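PDB 7BXD: GDSL-like protein from Collinsella aerofaciens ATCC 25986, which is probably an acyl-hydrolase of the SGNH (GDSL) family, cleaving ester bonds in substrates that remain to be defined. Local coordinates for residues A[52-57]-A[100-105]; A[59-64]-A[228-233]; A[133-138]-A[145-150]; A[151-156]-A[199-204]. All coordinates share one frame; numbering follows the deposited sequence.

Interaction 1. Residues A[52-57]-A[100-105]; sequences ISWTSH and VYVVFG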
loop_
_atom_site.group_PDB
_atom_site.type_symbol
_atom_site.label_atom_id
_atom_site.label_comp_id
_atom_site.label_asym_id
_atom_site.label_seq_id
_atom_site.Cartn_x
_atom_site.Cartn_y
_atom_site.Cartn_z
ATOM N N ILE A 52 -14.948 4.275 5.347
ATOM C CA ILE A 52 -14.340 3.658 6.526
ATOM C C ILE A 52 -12.826 3.578 6.431
ATOM O O ILE A 52 -12.175 3.210 7.425
ATOM C CB ILE A 52 -14.920 2.267 6.880
ATOM C CG1 ILE A 52 -14.471 1.185 5.882
ATOM C CG2 ILE A 52 -16.446 2.328 6.996
ATOM C CD1 ILE A 52 -14.664 -0.229 6.415
ATOM N N SER A 53 -12.241 3.876 5.271
ATOM C CA SER A 53 -10.805 3.700 5.096
ATOM C C SER A 53 -10.034 4.647 6.016
ATOM O O SER A 53 -10.545 5.678 6.476
ATOM C CB SER A 53 -10.430 4.030 3.655
ATOM O OG SER A 53 -9.014 3.959 3.501
ATOM N N TRP A 54 -8.767 4.297 6.267
ATOM C CA TRP A 54 -7.868 5.225 6.947
ATOM C C TRP A 54 -7.825 6.573 6.250
ATOM O O TRP A 54 -7.574 7.602 6.905
ATOM C CB TRP A 54 -6.469 4.615 7.063
ATOM C CG TRP A 54 -5.828 4.225 5.768
ATOM C CD1 TRP A 54 -5.906 2.990 5.156
ATOM C CD2 TRP A 54 -4.987 5.033 4.922
ATOM N NE1 TRP A 54 -5.158 2.988 4.000
ATOM C CE2 TRP A 54 -4.584 4.225 3.830
ATOM C CE3 TRP A 54 -4.511 6.357 4.995
ATOM C CZ2 TRP A 54 -3.720 4.690 2.840
ATOM C CZ3 TRP A 54 -3.641 6.815 4.007
ATOM C CH2 TRP A 54 -3.268 5.988 2.942
ATOM N N THR A 55 -8.051 6.613 4.918
ATOM C CA THR A 55 -7.987 7.894 4.208
ATOM C C THR A 55 -9.023 8.879 4.730
ATOM O O THR A 55 -8.819 10.100 4.652
ATOM C CB THR A 55 -8.214 7.699 2.703
ATOM O OG1 THR A 55 -9.488 7.091 2.441
ATOM C CG2 THR A 55 -7.120 6.810 2.100
ATOM N N SER A 56 -10.142 8.375 5.247
ATOM C CA SER A 56 -11.224 9.253 5.715
ATOM C C SER A 56 -10.897 9.920 7.044
ATOM O O SER A 56 -11.554 10.909 7.408
ATOM C CB SER A 56 -12.535 8.467 5.849
ATOM O OG SER A 56 -12.490 7.573 6.955
ATOM N N HIS A 57 -9.919 9.391 7.784
ATOM C CA HIS A 57 -9.514 9.948 9.067
ATOM C C HIS A 57 -8.267 10.815 8.951
ATOM O O HIS A 57 -7.997 11.630 9.838
ATOM C CB HIS A 57 -9.187 8.805 10.048
ATOM C CG HIS A 57 -10.335 7.898 10.336
ATOM N ND1 HIS A 57 -11.258 8.176 11.314
ATOM C CD2 HIS A 57 -10.690 6.706 9.795
ATOM C CE1 HIS A 57 -12.155 7.204 11.346
ATOM N NE2 HIS A 57 -11.828 6.295 10.441
ATOM N N VAL A 100 1.404 15.423 -2.183
ATOM C CA VAL A 100 2.056 14.239 -1.632
ATOM C C VAL A 100 1.372 13.027 -2.244
ATOM O O VAL A 100 0.132 12.983 -2.327
ATOM C CB VAL A 100 1.900 14.206 -0.094
ATOM C CG1 VAL A 100 2.579 12.977 0.529
ATOM C CG2 VAL A 100 2.418 15.497 0.560
ATOM N N TYR A 101 2.174 12.041 -2.651
ATOM C CA TYR A 101 1.690 10.736 -3.086
ATOM C C TYR A 101 2.100 9.708 -2.053
ATOM O O TYR A 101 3.283 9.633 -1.682
ATOM C CB TYR A 101 2.268 10.339 -4.456
ATOM C CG TYR A 101 1.586 11.170 -5.509
ATOM C CD1 TYR A 101 1.984 12.472 -5.740
ATOM C CD2 TYR A 101 0.437 10.702 -6.179
ATOM C CE1 TYR A 101 1.284 13.302 -6.623
ATOM C CE2 TYR A 101 -0.283 11.516 -7.048
ATOM C CZ TYR A 101 0.139 12.817 -7.254
ATOM O OH TYR A 101 -0.562 13.671 -8.064
ATOM N N VAL A 102 1.129 8.914 -1.599
ATOM C CA VAL A 102 1.357 7.819 -0.648
ATOM C C VAL A 102 1.001 6.533 -1.376
ATOM O O VAL A 102 -0.168 6.330 -1.740
ATOM C CB VAL A 102 0.503 7.990 0.621
ATOM C CG1 VAL A 102 0.704 6.805 1.552
ATOM C CG2 VAL A 102 0.855 9.303 1.339
ATOM N N VAL A 103 2.004 5.673 -1.635
ATOM C CA VAL A 103 1.798 4.440 -2.405
ATOM C C VAL A 103 1.893 3.276 -1.433
ATOM O O VAL A 103 2.934 3.090 -0.788
ATOM C CB VAL A 103 2.827 4.300 -3.542
ATOM C CG1 VAL A 103 2.544 3.024 -4.325
ATOM C CG2 VAL A 103 2.815 5.541 -4.454
ATOM N N PHE A 104 0.817 2.489 -1.333
ATOM C CA PHE A 104 0.678 1.444 -0.321
ATOM C C PHE A 104 0.151 0.198 -1.023
ATOM O O PHE A 104 -1.030 0.133 -1.360
ATOM C CB PHE A 104 -0.315 1.984 0.713
ATOM C CG PHE A 104 -0.632 1.070 1.887
ATOM C CD1 PHE A 104 0.283 0.154 2.411
ATOM C CD2 PHE A 104 -1.880 1.208 2.514
ATOM C CE1 PHE A 104 -0.036 -0.607 3.529
ATOM C CE2 PHE A 104 -2.205 0.438 3.629
ATOM C CZ PHE A 104 -1.277 -0.475 4.132
ATOM N N GLY A 105 1.026 -0.755 -1.321
ATOM C CA GLY A 105 0.613 -1.947 -2.045
ATOM C C GLY A 105 1.655 -3.031 -1.918
ATOM O O GLY A 105 2.699 -2.847 -1.285
#
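Trp-54 lays its indole alongside Phe-104 and Val-102, two residues on the same face of strand 100-104. Trp-54 NE1 lies 3.9 Å from Phe-104 CE2, close to the plane of the phenyl ring and so at its edge, while Trp-54 CZ2 sits 4.0 Å from Phe-104 CD2. The planes of the indole five-membered ring and the phenyl ring are inclined at 67° and the rings meet obliquely. Further round the six-membered ring, Trp-54 CH2 reaches Val-102 CG1 at 4.3 Å; a beta-branched valine suits a strand and offers a compact methyl bump here. Phe-104, with CG opposite its own backbone N, extends past the indole in the other direction.

The indole leaves the turn into helix 55-61 with CG between backbone N and carbonyl carbon (chi1 58°). Ser-53 caps that turn, its OG accepting from Thr-55 N at 3.2 Å; a short hydroxyl suits the place. Thr-55 CG2 also lies against one indole face. Strand 100-104 is central in the parallel sheet of this SGNH-type alpha/beta fold.

No hydrogen bond links the two segments. The indole N-H is satisfied by Thr-38 O in helix 37-40; that bond probably sets the tilt of the ring, while the contact itself is apolar and buried.

Interaction 2. Residues A[59-64]-A[228-233]; sequences GALLGG and RLAHRI
Leu-61 spreads its two methyl groups against helix 223-240, one over the ring of His-231 and the other between that ring and Ala-230. Leu-61 CD2 stands over one face of the imidazole, 3.9 Å from the ring centroid and 26° off its normal, a CH-pi contact. CD2 of the leucine is displaced toward the rim, nearest to His-231 CE1 at 3.5 Å. Leu-61 CD1 lies near His-231 CD2 (3.8 Å), Ala-230 O (3.7 Å) and Ala-230 CB (3.9 Å). The leucine and histidine side chains cross at about a right angle, the forked end of one against the flat face of the other. In Leu-61 the CG lies opposite the carbonyl carbon (chi1 -69°), a placement that carries the fork out from the end of helix 55-61 toward its partner.

That helix finishes in a Schellman motif: Gly-64 N bonds to Gly-59 O at 2.9 Å and Gly-63 N to Ala-60 O at 3.1 Å. Gly-63, the C-prime residue, has positive phi, where a side chain would be pressed against the preceding carbonyl oxygen; glycine suits the place. The helix ends just after Leu-61, while Leu-62 still packs on Ala-234 and Thr-238.

Ala-230 is small enough to let the leucine approach the helix backbone, and its methyl is buried beneath CD1. His-231, nearer the surface, is suited by a ring with an apolar face and polar edge: NE2 makes a weak hydrogen bond to Glu-227 OE2, one turn earlier. Leu-61 also touches Ala-234, so its contact runs along successive turns of helix 223-240.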
loop_
_atom_site.group_PDB
_atom_site.type_symbol
_atom_site.label_atom_id
_atom_site.label_comp_id
_atom_site.label_asym_id
_atom_site.label_seq_id
_atom_site.Cartn_x
_atom_site.Cartn_y
_atom_site.Cartn_z
ATOM N N GLY A 59 -6.989 13.279 7.055
ATOM C CA GLY A 59 -6.911 14.727 6.856
ATOM C C GLY A 59 -7.000 15.490 8.166
ATOM O O GLY A 59 -6.221 16.414 8.425
ATOM N N ALA A 60 -7.958 15.112 9.009
ATOM C CA ALA A 60 -8.121 15.803 10.284
ATOM C C ALA A 60 -6.935 15.556 11.192
ATOM O O ALA A 60 -6.524 16.454 11.934
ATOM C CB ALA A 60 -9.415 15.361 10.960
ATOM N N LEU A 61 -6.351 14.355 11.135
ATOM C CA LEU A 61 -5.203 14.050 11.986
ATOM C C LEU A 61 -3.995 14.889 11.616
ATOM O O LEU A 61 -3.099 15.091 12.449
ATOM C CB LEU A 61 -4.855 12.557 11.921
ATOM C CG LEU A 61 -5.871 11.607 12.552
ATOM C CD1 LEU A 61 -5.555 10.159 12.189
ATOM C CD2 LEU A 61 -5.952 11.805 14.076
ATOM N N LEU A 62 -3.930 15.341 10.369
ATOM C CA LEU A 62 -2.839 16.162 9.876
ATOM C C LEU A 62 -3.192 17.647 9.876
ATOM O O LEU A 62 -2.459 18.441 9.293
ATOM C CB LEU A 62 -2.426 15.697 8.475
ATOM C CG LEU A 62 -1.833 14.284 8.411
ATOM C CD1 LEU A 62 -1.600 13.933 6.961
ATOM C CD2 LEU A 62 -0.559 14.175 9.239
ATOM N N GLY A 63 -4.273 18.046 10.545
ATOM C CA GLY A 63 -4.578 19.462 10.666
ATOM C C GLY A 63 -5.306 20.065 9.488
ATOM O O GLY A 63 -5.337 21.297 9.347
ATOM N N GLY A 64 -5.914 19.247 8.646
ATOM C CA GLY A 64 -6.750 19.763 7.589
ATOM C C GLY A 64 -6.308 19.447 6.173
ATOM O O GLY A 64 -6.821 20.043 5.227
ATOM N N ARG A 228 -7.431 3.071 13.631
ATOM C CA ARG A 228 -6.139 2.890 14.293
ATOM C C ARG A 228 -4.999 2.997 13.294
ATOM O O ARG A 228 -3.992 3.669 13.561
ATOM C CB ARG A 228 -6.155 1.537 15.014
ATOM C CG ARG A 228 -4.834 1.214 15.706
ATOM C CD ARG A 228 -5.003 0.016 16.611
ATOM N NE ARG A 228 -3.722 -0.399 17.174
ATOM C CZ ARG A 228 -3.538 -0.893 18.383
ATOM N NH1 ARG A 228 -4.522 -0.923 19.269
ATOM N NH2 ARG A 228 -2.324 -1.321 18.725
ATOM N N LEU A 229 -5.150 2.380 12.125
ATOM C CA LEU A 229 -4.112 2.484 11.104
ATOM C C LEU A 229 -3.883 3.936 10.696
ATOM O O LEU A 229 -2.745 4.342 10.465
ATOM C CB LEU A 229 -4.485 1.622 9.895
ATOM C CG LEU A 229 -3.362 1.257 8.943
ATOM C CD1 LEU A 229 -2.368 0.291 9.620
ATOM C CD2 LEU A 229 -3.940 0.613 7.702
ATOM N N ALA A 230 -4.956 4.723 10.590
ATOM C CA ALA A 230 -4.806 6.129 10.227
ATOM C C ALA A 230 -3.910 6.871 11.214
ATOM O O ALA A 230 -3.118 7.734 10.824
ATOM C CB ALA A 230 -6.156 6.826 10.161
ATOM N N HIS A 231 -4.029 6.576 12.508
ATOM C CA HIS A 231 -3.167 7.240 13.479
ATOM C C HIS A 231 -1.707 6.872 13.257
ATOM O O HIS A 231 -0.817 7.747 13.334
ATOM C CB HIS A 231 -3.626 6.888 14.891
ATOM C CG HIS A 231 -4.844 7.649 15.332
ATOM N ND1 HIS A 231 -4.804 8.677 16.249
ATOM C CD2 HIS A 231 -6.139 7.553 14.940
ATOM C CE1 HIS A 231 -6.024 9.159 16.428
ATOM N NE2 HIS A 231 -6.853 8.498 15.645
ATOM N N ARG A 232 -1.430 5.592 13.001
ATOM C CA ARG A 232 -0.046 5.179 12.752
ATOM C C ARG A 232 0.504 5.823 11.484
ATOM O O ARG A 232 1.670 6.245 11.441
ATOM C CB ARG A 232 0.039 3.647 12.670
ATOM C CG ARG A 232 1.438 3.112 12.360
ATOM C CD ARG A 232 2.379 3.327 13.531
ATOM N NE ARG A 232 3.773 2.995 13.244
ATOM C CZ ARG A 232 4.667 3.832 12.737
ATOM N NH1 ARG A 232 4.309 5.052 12.400
ATOM N NH2 ARG A 232 5.947 3.443 12.575
ATOM N N ILE A 233 -0.320 5.902 10.440
ATOM C CA ILE A 233 0.093 6.513 9.182
ATOM C C ILE A 233 0.347 8.002 9.375
ATOM O O ILE A 233 1.327 8.544 8.855
ATOM C CB ILE A 233 -0.946 6.220 8.083
ATOM C CG1 ILE A 233 -0.959 4.739 7.738
ATOM C CG2 ILE A 233 -0.723 7.110 6.878
ATOM C CD1 ILE A 233 -2.178 4.288 6.936
#

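Interaction 3. Residues A[133-138]-A[145-150]; sequences YLIRTI and AKLVFM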
loop_
_atom_site.group_PDB
_atom_site.type_symbol
_atom_site.label_atom_id
_atom_site.label_comp_id
_atom_site.label_asym_id
_atom_site.label_seq_id
_atom_site.Cartn_x
_atom_site.Cartn_y
_atom_site.Cartn_z
ATOM N N TYR A 133 9.075 1.395 -12.108
ATOM C CA TYR A 133 8.192 2.166 -12.993
ATOM C C TYR A 133 7.388 3.194 -12.217
ATOM O O TYR A 133 7.243 4.341 -12.661
ATOM C CB TYR A 133 7.246 1.228 -13.754
ATOM C CG TYR A 133 6.319 1.971 -14.673
ATOM C CD1 TYR A 133 5.071 2.427 -14.214
ATOM C CD2 TYR A 133 6.678 2.204 -16.015
ATOM C CE1 TYR A 133 4.226 3.115 -15.045
ATOM C CE2 TYR A 133 5.831 2.891 -16.860
ATOM C CZ TYR A 133 4.611 3.349 -16.368
ATOM O OH TYR A 133 3.760 4.051 -17.227
ATOM N N LEU A 134 6.780 2.788 -11.097
ATOM C CA LEU A 134 5.945 3.736 -10.360
ATOM C C LEU A 134 6.747 4.939 -9.913
ATOM O O LEU A 134 6.283 6.079 -10.020
ATOM C CB LEU A 134 5.293 3.083 -9.143
ATOM C CG LEU A 134 4.192 2.035 -9.382
ATOM C CD1 LEU A 134 3.625 1.644 -8.014
ATOM C CD2 LEU A 134 3.094 2.572 -10.281
ATOM N N ILE A 135 7.959 4.730 -9.377
ATOM C CA ILE A 135 8.704 5.871 -8.867
ATOM C C ILE A 135 9.103 6.797 -10.006
ATOM O O ILE A 135 8.942 8.027 -9.911
ATOM C CB ILE A 135 9.924 5.418 -8.043
ATOM C CG1 ILE A 135 9.429 4.706 -6.764
ATOM C CG2 ILE A 135 10.830 6.624 -7.724
ATOM C CD1 ILE A 135 10.485 3.907 -6.040
ATOM N N ARG A 136 9.599 6.222 -11.109
ATOM C CA ARG A 136 9.990 7.062 -12.250
ATOM C C ARG A 136 8.791 7.827 -12.790
ATOM O O ARG A 136 8.902 9.005 -13.181
ATOM C CB ARG A 136 10.612 6.202 -13.358
ATOM C CG ARG A 136 12.010 5.673 -13.021
ATOM C CD ARG A 136 12.614 4.934 -14.248
ATOM N NE ARG A 136 11.973 3.642 -14.521
ATOM C CZ ARG A 136 11.175 3.358 -15.558
ATOM N NH1 ARG A 136 10.872 4.281 -16.461
ATOM N NH2 ARG A 136 10.669 2.127 -15.684
ATOM N N THR A 137 7.641 7.153 -12.876
ATOM C CA THR A 137 6.525 7.724 -13.628
ATOM C C THR A 137 5.738 8.718 -12.770
ATOM O O THR A 137 5.263 9.752 -13.268
ATOM C CB THR A 137 5.656 6.597 -14.199
ATOM O OG1 THR A 137 6.501 5.732 -14.966
ATOM C CG2 THR A 137 4.554 7.150 -15.109
ATOM N N ILE A 138 5.591 8.438 -11.467
ATOM C CA ILE A 138 5.024 9.444 -10.570
ATOM C C ILE A 138 5.869 10.707 -10.637
ATOM O O ILE A 138 5.337 11.827 -10.702
ATOM C CB ILE A 138 4.919 8.904 -9.129
ATOM C CG1 ILE A 138 3.817 7.835 -9.030
ATOM C CG2 ILE A 138 4.691 10.052 -8.125
ATOM C CD1 ILE A 138 3.825 7.018 -7.732
ATOM N N ALA A 145 5.911 16.943 -6.449
ATOM C CA ALA A 145 5.257 16.312 -5.314
ATOM C C ALA A 145 6.268 15.545 -4.459
ATOM O O ALA A 145 7.352 15.135 -4.917
ATOM C CB ALA A 145 4.195 15.316 -5.789
ATOM N N LYS A 146 5.909 15.353 -3.187
ATOM C CA LYS A 146 6.630 14.421 -2.328
ATOM C C LYS A 146 6.030 13.036 -2.545
ATOM O O LYS A 146 4.829 12.904 -2.812
ATOM C CB LYS A 146 6.483 14.838 -0.857
ATOM C CG LYS A 146 7.482 15.935 -0.400
ATOM C CD LYS A 146 7.658 17.125 -1.196
ATOM C CE LYS A 146 8.126 18.218 -0.240
ATOM N NZ LYS A 146 7.551 19.505 -0.674
ATOM N N LEU A 147 6.855 12.019 -2.455
ATOM C CA LEU A 147 6.444 10.629 -2.657
ATOM C C LEU A 147 6.913 9.807 -1.473
ATOM O O LEU A 147 8.103 9.831 -1.111
ATOM C CB LEU A 147 7.090 10.105 -3.944
ATOM C CG LEU A 147 6.923 8.618 -4.260
ATOM C CD1 LEU A 147 5.442 8.224 -4.346
ATOM C CD2 LEU A 147 7.665 8.284 -5.576
ATOM N N VAL A 148 5.982 9.060 -0.878
ATOM C CA VAL A 148 6.270 8.208 0.273
ATOM C C VAL A 148 5.673 6.843 -0.043
ATOM O O VAL A 148 4.493 6.750 -0.419
ATOM C CB VAL A 148 5.636 8.780 1.564
ATOM C CG1 VAL A 148 5.901 7.879 2.750
ATOM C CG2 VAL A 148 6.116 10.203 1.865
ATOM N N PHE A 149 6.458 5.786 0.137
ATOM C CA PHE A 149 5.933 4.429 0.008
ATOM C C PHE A 149 5.647 3.885 1.403
ATOM O O PHE A 149 6.359 4.186 2.366
ATOM C CB PHE A 149 6.920 3.481 -0.699
ATOM C CG PHE A 149 6.700 3.380 -2.183
ATOM C CD1 PHE A 149 6.849 4.502 -3.006
ATOM C CD2 PHE A 149 6.307 2.170 -2.758
ATOM C CE1 PHE A 149 6.628 4.384 -4.379
ATOM C CE2 PHE A 149 6.113 2.070 -4.141
ATOM C CZ PHE A 149 6.268 3.174 -4.951
ATOM N N MET A 150 4.612 3.051 1.503
ATOM C CA MET A 150 4.322 2.309 2.728
ATOM C C MET A 150 4.374 0.831 2.407
ATOM O O MET A 150 3.720 0.365 1.474
ATOM C CB MET A 150 2.937 2.694 3.307
ATOM C CG MET A 150 2.782 4.205 3.410
ATOM S SD MET A 150 1.563 4.776 4.614
ATOM C CE MET A 150 0.072 4.044 3.924
#
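Ile-135 sets its CG1 against the ring of Phe-149, 3.7 Å from CE1, and turns its CG2 branch to Leu-147 CD2, 4.2 Å away. One isoleucine of helix 127-141 is therefore the bump received between two neighbours on the same face of strand 146-150. Leu-147 returns the arrangement: its fork enters between Ile-135 and Ile-138, with CD2 beside the first and CD1 3.9 Å from the CD1 tip of the second. It crosses both isoleucines at about a right angle. With CG opposite the backbone N (chi1 173°), the leucine stretches out far enough to fill this hollow.

The helix runs nearly antiparallel to the strand, at 164°, with the axes 10.4 Å apart. It belongs to the beta-alpha-beta crossover that joins strand 100-104 to its parallel neighbour 146-150, the repeating unit of this alpha/beta fold. Branched aliphatic residues fill such a helix-sheet gap well because their methyls point in several directions.

At the other end of the patch Phe-149 presents its edge to Leu-134, whose CB is 4.3 Å from CZ. Met-183 and Cys-187 of helix 176-189 also touch this phenylalanine, as does Val-103 of strand 100-104.

Interaction 4. Residues A[151-156]-A[199-204]; sequences TPCKTS and AQSGIS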
loop_
_atom_site.group_PDB
_atom_site.type_symbol
_atom_site.label_atom_id
_atom_site.label_comp_id
_atom_site.label_asym_id
_atom_site.label_seq_id
_atom_site.Cartn_x
_atom_site.Cartn_y
_atom_site.Cartn_z
ATOM N N THR A 151 5.178 0.089 3.152
ATOM C CA THR A 151 5.295 -1.344 2.891
ATOM C C THR A 151 3.975 -2.047 3.215
ATOM O O THR A 151 3.228 -1.604 4.096
ATOM C CB THR A 151 6.442 -1.931 3.702
ATOM O OG1 THR A 151 6.207 -1.595 5.078
ATOM C CG2 THR A 151 7.807 -1.405 3.254
ATOM N N PRO A 152 3.670 -3.137 2.507
ATOM C CA PRO A 152 2.371 -3.804 2.694
ATOM C C PRO A 152 2.265 -4.440 4.061
ATOM O O PRO A 152 3.209 -5.087 4.546
ATOM C CB PRO A 152 2.366 -4.882 1.589
ATOM C CG PRO A 152 3.845 -5.111 1.258
ATOM C CD PRO A 152 4.452 -3.726 1.405
ATOM N N CYS A 153 1.083 -4.274 4.696
ATOM C CA CYS A 153 0.896 -4.845 6.024
ATOM C C CYS A 153 0.938 -6.372 5.986
ATOM O O CYS A 153 0.646 -7.016 4.969
ATOM C CB CYS A 153 -0.442 -4.392 6.617
ATOM S SG CYS A 153 -0.366 -2.632 7.087
ATOM N N LYS A 154 1.235 -6.961 7.143
ATOM C CA LYS A 154 1.162 -8.410 7.287
ATOM C C LYS A 154 -0.285 -8.910 7.215
ATOM O O LYS A 154 -1.259 -8.172 7.432
ATOM C CB LYS A 154 1.812 -8.837 8.598
ATOM C CG LYS A 154 3.332 -8.659 8.543
ATOM C CD LYS A 154 4.042 -9.352 9.695
ATOM C CE LYS A 154 5.580 -9.349 9.592
ATOM N NZ LYS A 154 6.139 -7.979 9.834
ATOM N N THR A 155 -0.392 -10.205 6.929
ATOM C CA THR A 155 -1.656 -10.923 6.897
ATOM C C THR A 155 -1.438 -12.294 7.508
ATOM O O THR A 155 -0.379 -12.917 7.341
ATOM C CB THR A 155 -2.200 -11.063 5.467
ATOM O OG1 THR A 155 -3.402 -11.849 5.483
ATOM C CG2 THR A 155 -1.243 -11.688 4.467
ATOM N N SER A 156 -2.463 -12.783 8.189
ATOM C CA SER A 156 -2.455 -14.160 8.663
ATOM C C SER A 156 -3.000 -15.137 7.636
ATOM O O SER A 156 -3.123 -16.323 7.947
ATOM C CB SER A 156 -3.202 -14.290 9.993
ATOM O OG SER A 156 -4.508 -13.748 9.894
ATOM N N ALA A 199 6.459 -3.790 9.090
ATOM C CA ALA A 199 7.134 -4.057 10.356
ATOM C C ALA A 199 6.473 -3.383 11.548
ATOM O O ALA A 199 6.649 -3.874 12.674
ATOM C CB ALA A 199 8.587 -3.570 10.256
ATOM N N GLN A 200 5.748 -2.257 11.357
ATOM C CA GLN A 200 5.416 -1.399 12.501
ATOM C C GLN A 200 4.012 -0.806 12.454
ATOM O O GLN A 200 3.763 0.226 13.085
ATOM C CB GLN A 200 6.418 -0.269 12.646
ATOM C CG GLN A 200 7.825 -0.751 12.960
ATOM C CD GLN A 200 8.706 0.340 13.517
ATOM O OE1 GLN A 200 8.224 1.388 13.954
ATOM N NE2 GLN A 200 10.012 0.126 13.457
ATOM N N SER A 201 3.058 -1.446 11.787
ATOM C CA SER A 201 1.713 -0.854 11.771
ATOM C C SER A 201 1.051 -0.792 13.142
ATOM O O SER A 201 0.117 0.011 13.338
ATOM C CB SER A 201 0.795 -1.632 10.859
ATOM O OG SER A 201 0.554 -2.901 11.433
ATOM N N GLY A 202 1.455 -1.676 14.059
ATOM C CA GLY A 202 0.847 -1.763 15.371
ATOM C C GLY A 202 -0.465 -2.513 15.396
ATOM O O GLY A 202 -1.179 -2.454 16.412
ATOM N N ILE A 203 -0.805 -3.237 14.339
ATOM C CA ILE A 203 -1.993 -4.086 14.320
ATOM C C ILE A 203 -1.554 -5.431 13.782
ATOM O O ILE A 203 -1.083 -5.500 12.645
ATOM C CB ILE A 203 -3.101 -3.517 13.422
ATOM C CG1 ILE A 203 -3.392 -2.056 13.777
ATOM C CG2 ILE A 203 -4.347 -4.401 13.554
ATOM C CD1 ILE A 203 -4.484 -1.407 12.910
ATOM N N SER A 204 -1.669 -6.497 14.596
ATOM C CA SER A 204 -1.163 -7.800 14.145
ATOM C C SER A 204 -2.279 -8.775 13.869
ATOM O O SER A 204 -3.024 -9.138 14.791
ATOM C CB SER A 204 -0.226 -8.436 15.162
ATOM O OG SER A 204 0.230 -9.685 14.639
#
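Lys-154 brings its ammonium nitrogen, NZ, to within 4.1 Å of Ala-199 CA, an apolar atom, and finds no hydrogen-bond acceptor in segment 199-204. The reason lies one residue earlier: NZ donates to Tyr-198 O, and this brings the tip of the lysine beside Ala-199 CA. Most of the chain is extended, then bends at its last torsion (chi4 71°), which turns NZ toward the helix 197-200 backbone. The methyl of Ala-199 points away from segment 151-156 and leaves CA and the backbone facing Lys-154.

The second touch is Cys-153 SG on Ser-201 CB, at 4.1 Å. The sulfur packs against the methylene, while the hydroxyl serves its own loop: Ser-201 OG accepts from Ile-203 N at 3.2 Å with a fairly straight N-H angle of 164°, an ST turn. Gly-202, at the middle of this turn, has positive phi, an easy conformation for glycine. In the alpha/beta fold, segment 151-156 leaves the C-terminal end of strand 146-150, the side of the sheet where SGNH hydrolases carry their active site, and segment 199-204 follows the short last strand, 194-195.

At Cys-153 a short, weakly polar side chain suits the buried place; Tyr-221 touches it as well. Just ahead of 199-204, Thr-151 OG1 is hydrogen-bonded to Asp-196 OD1 and Tyr-198 N.

From the N terminus, interaction 1 closes a loop of 42 residues, bringing the start of helix 55-61 to the central strand 100-104. The end of the same helix enters interaction 2, whose long loop to helix 223-240 crosses that of interaction 1 and encloses interactions 3 and 4. Interaction 3 is a short-range closure, laying helix 127-141 on strand 146-150, the sheet neighbour of 100-104. Interaction 4 starts where that strand ends and closes a further 42-residue loop. Trp-54 joins interactions 1 and 2 by packing on Ile-233, Phe-104 joins 1 and 4 through Cys-153, and Arg-232 NE hydrogen-bonds Gln-200 O between 2 and 4.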